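Local coordinates for LbaCas13a H328A (C2c2) (Lachnospiraceae bacterium NK4A179, PDB 5WLH), which binds a CRISPR guide RNA and, as a Cas13a effector nuclease, probably cleaves RNA recognised through that guide, at residues 1251-1254 with 1255-1258; 1241-1244 with 1245-1249. One frame throughout, in Å; residues are numbered along the deposited sequence.

Overall arrangement
Contact 2 lies within helix 1239-1250, and contact 1 follows it in series through the turn into the short helix 1254-1257; their centres are 12 Å apart. The two are joined directly by a probable hydrogen bond of 3.0 Å from Arg1253 N to Tyr1248 O, and by packing of Tyr1248 OH against Tyr1254 CA at 3.3 Å. Arg1246 of contact 2 and His1251 of contact 1 are spaced as in the R-X4-H signature of HEPN ribonucleases, so the segment is consistent with one half of a HEPN site. The nearest atoms to the bound RNA are about 10 Å away for contact 2 and about 17 Å for contact 1.

Contact 1 (1251-1254 with 1255-1258); sequences HFRY and YSSF
With chi1 at 165°, Tyr1254 turns its ring to the side of its own carbonyl carbon, whereas Tyr1255, at chi1 -67°, keeps its ring beside its backbone nitrogen; these settings bring the two consecutive rings together, and they meet edge-to-face, with planes at 79°. They belong to a local aromatic cluster on the short helix 1254-1257 and the residue just after it, which follows a Schellman motif in which Phe1252, with positive phi, is the C-prime residue ending helix 1239-1250; Arg1253 N reaches back to Tyr1248 O, and Phe1252 N to Ile1249 O. The evidence for the T-shape is the position of Tyr1254 CD2, 3.6 Å above the centre of the Tyr1255 ring. Phe1258 adds a second edge-to-face pair: its CD1 approaches a face of the Tyr1254 ring near the rim, 3.8 Å from Tyr1254 CZ. Phe1252 lies alongside Tyr1255, pointing the same way, and CD2 of Phe1252 is 3.7 Å from CD2 of Tyr1255. Helix 1106-1145 packs on both Phe1252 and Tyr1255, through Gln1119 among others, and Phe508 meets the Phe1252 ring edge-to-face. Helix 1050-1056 reaches Phe1258 through Phe1052.

The backbone is gripped at the start of the short helix. Arg1253 O accepts two backbone bonds, from Ser1256 N at 2.9 Å, above the carbonyl plane, and from Ser1257 N at 3.0 Å, almost in line with the carbonyl bond. Bends at chi2 and chi3 fold the Arg1253 chain back, and one guanidinium face receives Ser1256 CB. At its edge NH1 donates to a water at 2.7 Å, which makes only a weak link on to Ser1256 OG. Phe1258 N bonds to Tyr1254 O, and the Phe1258 ring turns a face to that same oxygen, which stands 3.3 Å above the ring centre.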
loop_
_atom_site.group_PDB
_atom_site.type_symbol
_atom_site.label_atom_id
_atom_site.label_comp_id
_atom_site.label_asym_id
_atom_site.label_seq_id
_atom_site.Cartn_x
_atom_site.Cartn_y
_atom_site.Cartn_z
ATOM N N HIS A 1251 4.630 5.951 -19.630
ATOM C CA HIS A 1251 4.443 5.734 -21.052
ATOM C C HIS A 1251 4.696 4.300 -21.466
ATOM O O HIS A 1251 4.724 4.020 -22.670
ATOM C CB HIS A 1251 5.348 6.659 -21.863
ATOM C CG HIS A 1251 5.147 8.100 -21.541
ATOM N ND1 HIS A 1251 6.123 9.050 -21.738
ATOM C CD2 HIS A 1251 4.078 8.752 -21.026
ATOM C CE1 HIS A 1251 5.662 10.230 -21.362
ATOM N NE2 HIS A 1251 4.426 10.076 -20.921
ATOM N N PHE A 1252 4.893 3.389 -20.506
ATOM C CA PHE A 1252 4.973 1.971 -20.804
ATOM C C PHE A 1252 6.124 1.671 -21.768
ATOM O O PHE A 1252 6.025 0.759 -22.588
ATOM C CB PHE A 1252 3.630 1.457 -21.358
ATOM C CG PHE A 1252 2.533 1.373 -20.302
ATOM C CD1 PHE A 1252 1.922 2.530 -19.811
ATOM C CD2 PHE A 1252 2.152 0.152 -19.778
ATOM C CE1 PHE A 1252 0.930 2.457 -18.827
ATOM C CE2 PHE A 1252 1.154 0.065 -18.785
ATOM C CZ PHE A 1252 0.550 1.214 -18.312
ATOM N N ARG A 1253 7.210 2.448 -21.673
ATOM C CA ARG A 1253 8.321 2.284 -22.613
ATOM C C ARG A 1253 9.006 0.936 -22.439
ATOM O O ARG A 1253 9.566 0.400 -23.400
ATOM C CB ARG A 1253 9.341 3.410 -22.436
ATOM C CG ARG A 1253 8.777 4.816 -22.585
ATOM C CD ARG A 1253 8.220 5.037 -23.990
ATOM N NE ARG A 1253 9.179 4.649 -25.021
ATOM C CZ ARG A 1253 8.843 4.302 -26.260
ATOM N NH1 ARG A 1253 7.567 4.291 -26.628
ATOM N NH2 ARG A 1253 9.782 3.954 -27.131
ATOM N N TYR A 1254 8.978 0.378 -21.222
ATOM C CA TYR A 1254 9.563 -0.939 -21.007
ATOM C C TYR A 1254 9.057 -1.942 -22.028
ATOM O O TYR A 1254 9.818 -2.782 -22.526
ATOM C CB TYR A 1254 9.231 -1.415 -19.595
ATOM C CG TYR A 1254 9.464 -2.886 -19.365
ATOM C CD1 TYR A 1254 10.728 -3.365 -19.073
ATOM C CD2 TYR A 1254 8.409 -3.786 -19.390
ATOM C CE1 TYR A 1254 10.948 -4.711 -18.838
ATOM C CE2 TYR A 1254 8.612 -5.141 -19.143
ATOM C CZ TYR A 1254 9.885 -5.592 -18.870
ATOM O OH TYR A 1254 10.091 -6.931 -18.631
ATOM N N TYR A 1255 7.768 -1.872 -22.347
ATOM C CA TYR A 1255 7.134 -2.863 -23.198
ATOM C C TYR A 1255 7.483 -2.686 -24.665
ATOM O O TYR A 1255 7.200 -3.588 -25.458
ATOM C CB TYR A 1255 5.618 -2.820 -23.016
ATOM C CG TYR A 1255 5.208 -3.266 -21.626
ATOM C CD1 TYR A 1255 5.355 -4.596 -21.245
ATOM C CD2 TYR A 1255 4.710 -2.366 -20.686
ATOM C CE1 TYR A 1255 4.988 -5.030 -19.976
ATOM C CE2 TYR A 1255 4.348 -2.806 -19.383
ATOM C CZ TYR A 1255 4.489 -4.138 -19.058
ATOM O OH TYR A 1255 4.151 -4.609 -17.797
ATOM N N SER A 1256 8.072 -1.551 -25.031
ATOM C CA SER A 1256 8.555 -1.309 -26.382
ATOM C C SER A 1256 10.043 -1.574 -26.529
ATOM O O SER A 1256 10.481 -2.012 -27.596
ATOM C CB SER A 1256 8.261 0.139 -26.793
ATOM O OG SER A 1256 6.866 0.333 -26.944
ATOM N N SER A 1257 10.824 -1.356 -25.482
ATOM C CA SER A 1257 12.271 -1.350 -25.620
ATOM C C SER A 1257 12.983 -2.402 -24.787
ATOM O O SER A 1257 14.007 -2.916 -25.236
ATOM C CB SER A 1257 12.832 0.033 -25.267
ATOM O OG SER A 1257 12.653 0.318 -23.894
ATOM N N PHE A 1258 12.486 -2.735 -23.593
ATOM C CA PHE A 1258 13.114 -3.750 -22.742
ATOM C C PHE A 1258 14.591 -3.451 -22.508
ATOM O O PHE A 1258 15.415 -4.363 -22.395
ATOM C CB PHE A 1258 12.935 -5.157 -23.329
ATOM C CG PHE A 1258 11.501 -5.540 -23.560
ATOM C CD1 PHE A 1258 10.721 -6.026 -22.519
ATOM C CD2 PHE A 1258 10.917 -5.392 -24.811
ATOM C CE1 PHE A 1258 9.389 -6.367 -22.726
ATOM C CE2 PHE A 1258 9.578 -5.729 -25.021
ATOM C CZ PHE A 1258 8.814 -6.217 -23.976
HETATM O O HOH W 1 7.344 3.024 -29.050
#

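Contact 2 (1241-1244 with 1245-1249); sequences NITE and LRNYI
Thr1243 and Asn1247, one helical turn apart, lie side by side and point the same way, with the methyl CG2 of Thr1243 3.7 Å from ND2 of Asn1247. A chi1 of -73° places the Asn1247 amide beside its own nitrogen, back toward the preceding turn, and its CG comes within 3.3 Å of Thr1243 O. The amide does not bond to that oxygen, because the angle at ND2 is poor; Asn1247 N does, at 2.9 Å. Replacing Asn1247 by alanine is likely to leave the Thr1243 methyl without its amide neighbour and to remove the CG packed against Thr1243 O, the backbone bond remaining. The ladder continues with Arg1246 N to Ile1242 O at 2.8 Å, nearly straight at 174°, while Arg1246 and Tyr1248 send their ends away from residues 1241-1244. Arg1246 forms salt bridges with Glu1250 and Glu1130 and a cation-pi contact with Tyr1127, and Tyr1248 OH bonds to Asp1259. Ile1242 and Ile1249 pack on helix 1106-1145. These i to i+4 bonds mark a regular alpha-helix; Arg1246 followed by four residues and His1251 fits the R-X4-H motif of HEPN ribonucleases.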
loop_
_atom_site.group_PDB
_atom_site.type_symbol
_atom_site.label_atom_id
_atom_site.label_comp_id
_atom_site.label_asym_id
_atom_site.label_seq_id
_atom_site.Cartn_x
_atom_site.Cartn_y
_atom_site.Cartn_z
ATOM N N ASN A 1241 16.488 13.281 -14.809
ATOM C CA ASN A 1241 16.469 11.825 -14.785
ATOM C C ASN A 1241 15.220 11.314 -14.091
ATOM O O ASN A 1241 14.683 10.263 -14.471
ATOM C CB ASN A 1241 17.715 11.303 -14.091
ATOM C CG ASN A 1241 18.972 11.883 -14.678
ATOM O OD1 ASN A 1241 19.541 12.836 -14.139
ATOM N ND2 ASN A 1241 19.393 11.337 -15.814
ATOM N N ILE A 1242 14.743 12.049 -13.087
ATOM C CA ILE A 1242 13.500 11.665 -12.431
ATOM C C ILE A 1242 12.347 11.774 -13.411
ATOM O O ILE A 1242 11.537 10.852 -13.543
ATOM C CB ILE A 1242 13.259 12.517 -11.177
ATOM C CG1 ILE A 1242 14.399 12.325 -10.181
ATOM C CG2 ILE A 1242 11.914 12.171 -10.536
ATOM C CD1 ILE A 1242 14.678 10.885 -9.858
ATOM N N THR A 1243 12.258 12.907 -14.116
ATOM C CA THR A 1243 11.248 13.062 -15.159
ATOM C C THR A 1243 11.340 11.950 -16.186
ATOM O O THR A 1243 10.319 11.382 -16.599
ATOM C CB THR A 1243 11.422 14.413 -15.853
ATOM O OG1 THR A 1243 11.364 15.447 -14.873
ATOM C CG2 THR A 1243 10.324 14.614 -16.885
ATOM N N GLU A 1244 12.563 11.622 -16.608
ATOM C CA GLU A 1244 12.741 10.553 -17.579
ATOM C C GLU A 1244 12.233 9.227 -17.036
ATOM O O GLU A 1244 11.569 8.471 -17.754
ATOM C CB GLU A 1244 14.212 10.439 -17.968
ATOM C CG GLU A 1244 14.488 9.297 -18.936
ATOM C CD GLU A 1244 15.755 9.521 -19.737
ATOM O OE1 GLU A 1244 15.722 10.323 -20.696
ATOM O OE2 GLU A 1244 16.790 8.911 -19.394
ATOM N N LEU A 1245 12.545 8.924 -15.772
ATOM C CA LEU A 1245 12.081 7.668 -15.184
ATOM C C LEU A 1245 10.555 7.644 -15.094
ATOM O O LEU A 1245 9.911 6.657 -15.460
ATOM C CB LEU A 1245 12.721 7.484 -13.812
ATOM C CG LEU A 1245 12.146 6.355 -12.947
ATOM C CD1 LEU A 1245 12.366 5.012 -13.623
ATOM C CD2 LEU A 1245 12.820 6.398 -11.553
ATOM N N ARG A 1246 9.959 8.734 -14.610
ATOM C CA ARG A 1246 8.508 8.826 -14.533
ATOM C C ARG A 1246 7.881 8.578 -15.898
ATOM O O ARG A 1246 6.929 7.798 -16.038
ATOM C CB ARG A 1246 8.132 10.215 -14.001
ATOM C CG ARG A 1246 6.652 10.443 -13.800
ATOM C CD ARG A 1246 6.025 11.262 -14.907
ATOM N NE ARG A 1246 4.567 11.213 -14.815
ATOM C CZ ARG A 1246 3.846 12.011 -14.039
ATOM N NH1 ARG A 1246 4.448 12.934 -13.288
ATOM N NH2 ARG A 1246 2.525 11.887 -14.005
ATOM N N ASN A 1247 8.421 9.234 -16.927
ATOM C CA ASN A 1247 7.861 9.074 -18.262
ATOM C C ASN A 1247 8.065 7.660 -18.765
ATOM O O ASN A 1247 7.173 7.088 -19.401
ATOM C CB ASN A 1247 8.495 10.072 -19.228
ATOM C CG ASN A 1247 8.014 11.495 -19.007
ATOM O OD1 ASN A 1247 6.959 11.737 -18.412
ATOM N ND2 ASN A 1247 8.781 12.448 -19.511
ATOM N N TYR A 1248 9.243 7.087 -18.500
ATOM C CA TYR A 1248 9.512 5.725 -18.930
ATOM C C TYR A 1248 8.439 4.786 -18.410
ATOM O O TYR A 1248 7.880 3.979 -19.157
ATOM C CB TYR A 1248 10.893 5.299 -18.440
ATOM C CG TYR A 1248 11.342 3.958 -18.952
ATOM C CD1 TYR A 1248 12.047 3.849 -20.139
ATOM C CD2 TYR A 1248 11.055 2.797 -18.248
ATOM C CE1 TYR A 1248 12.459 2.628 -20.604
ATOM C CE2 TYR A 1248 11.454 1.573 -18.710
ATOM C CZ TYR A 1248 12.158 1.492 -19.894
ATOM O OH TYR A 1248 12.564 0.259 -20.362
ATOM N N ILE A 1249 8.125 4.896 -17.119
ATOM C CA ILE A 1249 7.111 4.038 -16.516
ATOM C C ILE A 1249 5.735 4.356 -17.093
ATOM O O ILE A 1249 5.026 3.474 -17.598
ATOM C CB ILE A 1249 7.114 4.214 -14.990
ATOM C CG1 ILE A 1249 8.443 3.727 -14.400
ATOM C CG2 ILE A 1249 5.930 3.487 -14.375
ATOM C CD1 ILE A 1249 8.686 4.296 -13.005
#